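Local coordinates for protein tryptophan halogenase superfamily (Brevundimonas sp. BAL3, PDB 6FRL) that is a flavin-dependent halogenase that prefers bromination over chlorination and probably acts on electron-rich aromatic substrates, at residues 297-300 against 301-304; 488-491 against 492-496. One frame throughout, in Å; residues are numbered along the deposited sequence.

Contact 1 of 2, residues 297-300 against 301-304; sequences HLSD and DQAL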
loop_
_atom_site.group_PDB
_atom_site.type_symbol
_atom_site.label_atom_id
_atom_site.label_comp_id
_atom_site.label_asym_id
_atom_site.label_seq_id
_atom_site.Cartn_x
_atom_site.Cartn_y
_atom_site.Cartn_z
ATOM N N HIS B 297 -38.095 -11.027 -7.213
ATOM C CA HIS B 297 -39.024 -10.262 -6.354
ATOM C C HIS B 297 -39.885 -9.261 -7.121
ATOM O O HIS B 297 -40.824 -8.703 -6.558
ATOM C CB HIS B 297 -38.243 -9.460 -5.304
ATOM C CG HIS B 297 -37.426 -10.296 -4.372
ATOM N ND1 HIS B 297 -36.278 -10.951 -4.766
ATOM C CD2 HIS B 297 -37.562 -10.530 -3.045
ATOM C CE1 HIS B 297 -35.766 -11.594 -3.728
ATOM N NE2 HIS B 297 -36.530 -11.359 -2.673
ATOM N N LEU B 298 -39.538 -8.974 -8.372
ATOM C CA LEU B 298 -40.274 -7.996 -9.167
ATOM C C LEU B 298 -40.499 -8.482 -10.606
ATOM O O LEU B 298 -39.589 -8.963 -11.282
ATOM C CB LEU B 298 -39.546 -6.644 -9.211
ATOM C CG LEU B 298 -39.592 -5.612 -8.076
ATOM C CD1 LEU B 298 -38.719 -4.414 -8.471
ATOM C CD2 LEU B 298 -40.987 -5.148 -7.736
ATOM N N SER B 299 -41.737 -8.322 -11.059
ATOM C CA SER B 299 -42.068 -8.392 -12.468
ATOM C C SER B 299 -41.507 -7.164 -13.189
ATOM O O SER B 299 -41.113 -6.164 -12.557
ATOM C CB SER B 299 -43.585 -8.400 -12.633
ATOM O OG SER B 299 -44.141 -7.191 -12.117
ATOM N N ASP B 300 -41.511 -7.235 -14.516
ATOM C CA ASP B 300 -41.115 -6.099 -15.339
ATOM C C ASP B 300 -42.033 -4.880 -15.147
ATOM O O ASP B 300 -41.527 -3.762 -15.008
ATOM C CB ASP B 300 -41.009 -6.515 -16.813
ATOM C CG ASP B 300 -39.781 -7.367 -17.094
ATOM O OD1 ASP B 300 -38.988 -7.665 -16.176
ATOM O OD2 ASP B 300 -39.594 -7.742 -18.254
ATOM N N ASP B 301 -43.355 -5.083 -15.098
ATOM C CA ASP B 301 -44.289 -3.959 -14.874
ATOM C C ASP B 301 -44.162 -3.339 -13.478
ATOM O O ASP B 301 -44.317 -2.119 -13.337
ATOM C CB ASP B 301 -45.757 -4.365 -15.130
ATOM C CG ASP B 301 -46.016 -4.783 -16.571
ATOM O OD1 ASP B 301 -45.351 -4.272 -17.505
ATOM O OD2 ASP B 301 -46.904 -5.635 -16.755
ATOM N N GLN B 302 -43.891 -4.168 -12.460
ATOM C CA GLN B 302 -43.652 -3.663 -11.084
ATOM C C GLN B 302 -42.383 -2.779 -11.025
ATOM O O GLN B 302 -42.376 -1.709 -10.378
ATOM C CB GLN B 302 -43.598 -4.814 -10.053
ATOM C CG GLN B 302 -44.959 -5.467 -9.718
ATOM C CD GLN B 302 -44.860 -6.825 -8.998
ATOM O OE1 GLN B 302 -43.780 -7.384 -8.820
ATOM N NE2 GLN B 302 -45.991 -7.355 -8.593
ATOM N N ALA B 303 -41.341 -3.216 -11.740
ATOM C CA ALA B 303 -40.100 -2.457 -11.887
ATOM C C ALA B 303 -40.312 -1.100 -12.534
ATOM O O ALA B 303 -39.778 -0.099 -12.083
ATOM C CB ALA B 303 -39.084 -3.259 -12.693
ATOM N N LEU B 304 -41.071 -1.065 -13.616
ATOM C CA LEU B 304 -41.335 0.193 -14.319
ATOM C C LEU B 304 -42.233 1.119 -13.489
ATOM O O LEU B 304 -42.112 2.353 -13.585
ATOM C CB LEU B 304 -41.941 -0.084 -15.696
ATOM C CG LEU B 304 -41.094 -0.937 -16.669
ATOM C CD1 LEU B 304 -41.793 -1.205 -17.993
ATOM C CD2 LEU B 304 -39.746 -0.296 -16.933
#

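Contact 2 of 2, residues 488-491 against 492-496; sequences ADLV and ARTPE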
loop_
_atom_site.group_PDB
_atom_site.type_symbol
_atom_site.label_atom_id
_atom_site.label_comp_id
_atom_site.label_asym_id
_atom_site.label_seq_id
_atom_site.Cartn_x
_atom_site.Cartn_y
_atom_site.Cartn_z
ATOM N N ALA B 488 -18.853 24.893 7.476
ATOM C CA ALA B 488 -20.215 25.398 7.181
ATOM C C ALA B 488 -20.120 26.794 6.550
ATOM O O ALA B 488 -20.766 27.035 5.556
ATOM C CB ALA B 488 -21.081 25.387 8.425
ATOM N N ASP B 489 -19.227 27.634 7.082
ATOM C CA ASP B 489 -18.953 28.989 6.584
ATOM C C ASP B 489 -18.216 29.073 5.239
ATOM O O ASP B 489 -18.477 29.994 4.436
ATOM C CB ASP B 489 -18.155 29.799 7.640
ATOM C CG ASP B 489 -18.979 30.124 8.881
ATOM O OD1 ASP B 489 -20.221 30.151 8.798
ATOM O OD2 ASP B 489 -18.379 30.360 9.944
ATOM N N LEU B 490 -17.285 28.146 5.012
ATOM C CA LEU B 490 -16.630 27.975 3.712
ATOM C C LEU B 490 -17.681 27.561 2.656
ATOM O O LEU B 490 -17.765 28.164 1.575
ATOM C CB LEU B 490 -15.492 26.943 3.842
ATOM C CG LEU B 490 -14.639 26.567 2.611
ATOM C CD1 LEU B 490 -14.241 27.774 1.758
ATOM C CD2 LEU B 490 -13.388 25.855 3.092
ATOM N N VAL B 491 -18.516 26.574 2.992
ATOM C CA VAL B 491 -19.627 26.194 2.111
ATOM C C VAL B 491 -20.524 27.362 1.798
ATOM O O VAL B 491 -20.905 27.541 0.665
ATOM C CB VAL B 491 -20.494 25.028 2.689
ATOM C CG1 VAL B 491 -21.770 24.812 1.893
ATOM C CG2 VAL B 491 -19.732 23.720 2.673
ATOM N N ALA B 492 -20.878 28.125 2.820
ATOM C CA ALA B 492 -21.869 29.209 2.724
ATOM C C ALA B 492 -21.449 30.265 1.718
ATOM O O ALA B 492 -22.272 30.752 0.914
ATOM C CB ALA B 492 -22.112 29.839 4.082
ATOM N N ARG B 493 -20.157 30.570 1.718
ATOM C CA ARG B 493 -19.635 31.568 0.805
ATOM C C ARG B 493 -19.141 31.062 -0.557
ATOM O O ARG B 493 -18.578 31.836 -1.330
ATOM C CB ARG B 493 -18.567 32.385 1.501
ATOM C CG ARG B 493 -17.271 31.677 1.801
ATOM C CD ARG B 493 -16.437 32.578 2.689
ATOM N NE ARG B 493 -15.420 31.800 3.349
ATOM C CZ ARG B 493 -15.320 31.521 4.642
ATOM N NH1 ARG B 493 -16.171 31.973 5.534
ATOM N NH2 ARG B 493 -14.313 30.765 5.029
ATOM N N THR B 494 -19.386 29.793 -0.880
ATOM C CA THR B 494 -18.923 29.212 -2.127
ATOM C C THR B 494 -20.056 29.328 -3.149
ATOM O O THR B 494 -21.236 29.190 -2.800
ATOM C CB THR B 494 -18.416 27.774 -1.870
ATOM O OG1 THR B 494 -17.215 27.853 -1.082
ATOM C CG2 THR B 494 -18.089 27.045 -3.149
ATOM N N PRO B 495 -19.720 29.587 -4.429
ATOM C CA PRO B 495 -20.820 29.679 -5.412
ATOM C C PRO B 495 -21.582 28.379 -5.638
ATOM O O PRO B 495 -21.134 27.322 -5.239
ATOM C CB PRO B 495 -20.121 30.119 -6.708
ATOM C CG PRO B 495 -18.664 29.987 -6.457
ATOM C CD PRO B 495 -18.429 30.026 -4.992
ATOM N N GLU B 496 -22.737 28.475 -6.276
ATOM C CA GLU B 496 -23.536 27.317 -6.590
ATOM C C GLU B 496 -22.881 26.540 -7.718
ATOM O O GLU B 496 -22.071 27.061 -8.484
ATOM C CB GLU B 496 -24.931 27.714 -7.036
ATOM C CG GLU B 496 -25.795 28.438 -6.011
ATOM C CD GLU B 496 -27.115 28.946 -6.596
ATOM O OE1 GLU B 496 -27.663 28.315 -7.541
ATOM O OE2 GLU B 496 -27.615 29.992 -6.111
#

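Contact 1 of 2, residues 297-300 against 301-304
Ser299 and Gln302 grip each other twice, each side chain bonding the backbone N-H of the other residue. From the serine side, OG accepts from Gln302 N at 3.1 Å, with an N-H...O angle of 154°. The answering bond runs from Ser299 N to Gln302 OE1 and is nearly straight, 167° at the hydrogen over 3.2 Å, although the donor stands above the plane of the amide carbonyl and not on a lone pair. With chi1 at 62°, Ser299 OG is tucked between its own N and carbonyl carbon, which turns it to the first turn of the helix; the glutamine chain, extended beyond CG, passes close by that hydroxyl and brings its carbonyl back to the serine N-H. This reciprocal pair is a capping box, with Ser299 as N-cap of helix 300-307, which follows strand 286-293. Serine suits the place because its short hydroxyl can take up an N-H that has no earlier carbonyl in the helix to bond, while glutamine is long enough to reach back. Regular helical bonding starts at once, Ala303 N donating to Ser299 O and Leu304 N to Asp300 O. Beside the polar cap, Leu298 crosses the glutamine stem with CD2 3.5 Å from Gln302 CB, and its CD1 lies 4.4 Å from Ala303 CB. The small methyl of buried Ala303 fits where the helix meets Leu291 and Phe293 of the preceding strand. Asp300 OD1 forms a salt bridge with Arg321, and an acid in the first turn probably also suits the positive end of the helix dipole.

Contact 2 of 2, residues 488-491 against 492-496
Ala492 and Arg493 both bond back to the turn before them, where helix 473-492 gives way to loop. Ala492 N donates to Ala488 O at 2.9 Å, and its small methyl rests 3.4 Å from that same oxygen. Arg493 N reaches Asp489 O, after which its side chain doubles back: CG sits between the backbone N and the carbonyl carbon (chi1 70°), and the chain runs extended to NE, laying one guanidinium face over Asp489 O, 3.1 Å from the plane and toward the rim, and over Leu490 CA. At this C-terminal helix end carbonyls lack later helical N-H partners, and a cation probably suits the negative end of the dipole; Lys146 also bonds Val491 O. Thr494 closes the turn: OG1 donates to Leu490 O at 2.7 Å, with Leu490 CD1 4.1 Å from that hydroxyl, while Thr494 N donates to Val491 O with an N-H...O angle of 162°. Threonine suits the place, offering a donor for the carbonyl and a methyl besides. Replacing Thr494 by a valine would remove the hydroxyl and is likely to leave Leu490 O without this donor. Leu490 and Val491 turn apolar side chains to Leu137 of helix 137-143, and Thr494 touches Leu141.

Overall arrangement
Both contacts lie at the surface, each with a single buried residue among those that touch, and their centres are 42 Å apart with no touch between them. They hold different elements: contact 1 opens the short helix 300-307 beside strands 250-257 and 286-293, whereas contact 2 ends the long helix 473-492 against helix 137-143. Their chemistry mirrors this polarity. At 297-304 the spare backbone groups are N-H donors, met by side-chain oxygens, with aspartates nearby; at 488-496 they are carbonyls, met by a threonine hydroxyl and N-H and by Lys146, with the Arg493 guanidinium lying over the turn. Apolar packing is against a sheet in the first case and against another helix in the second.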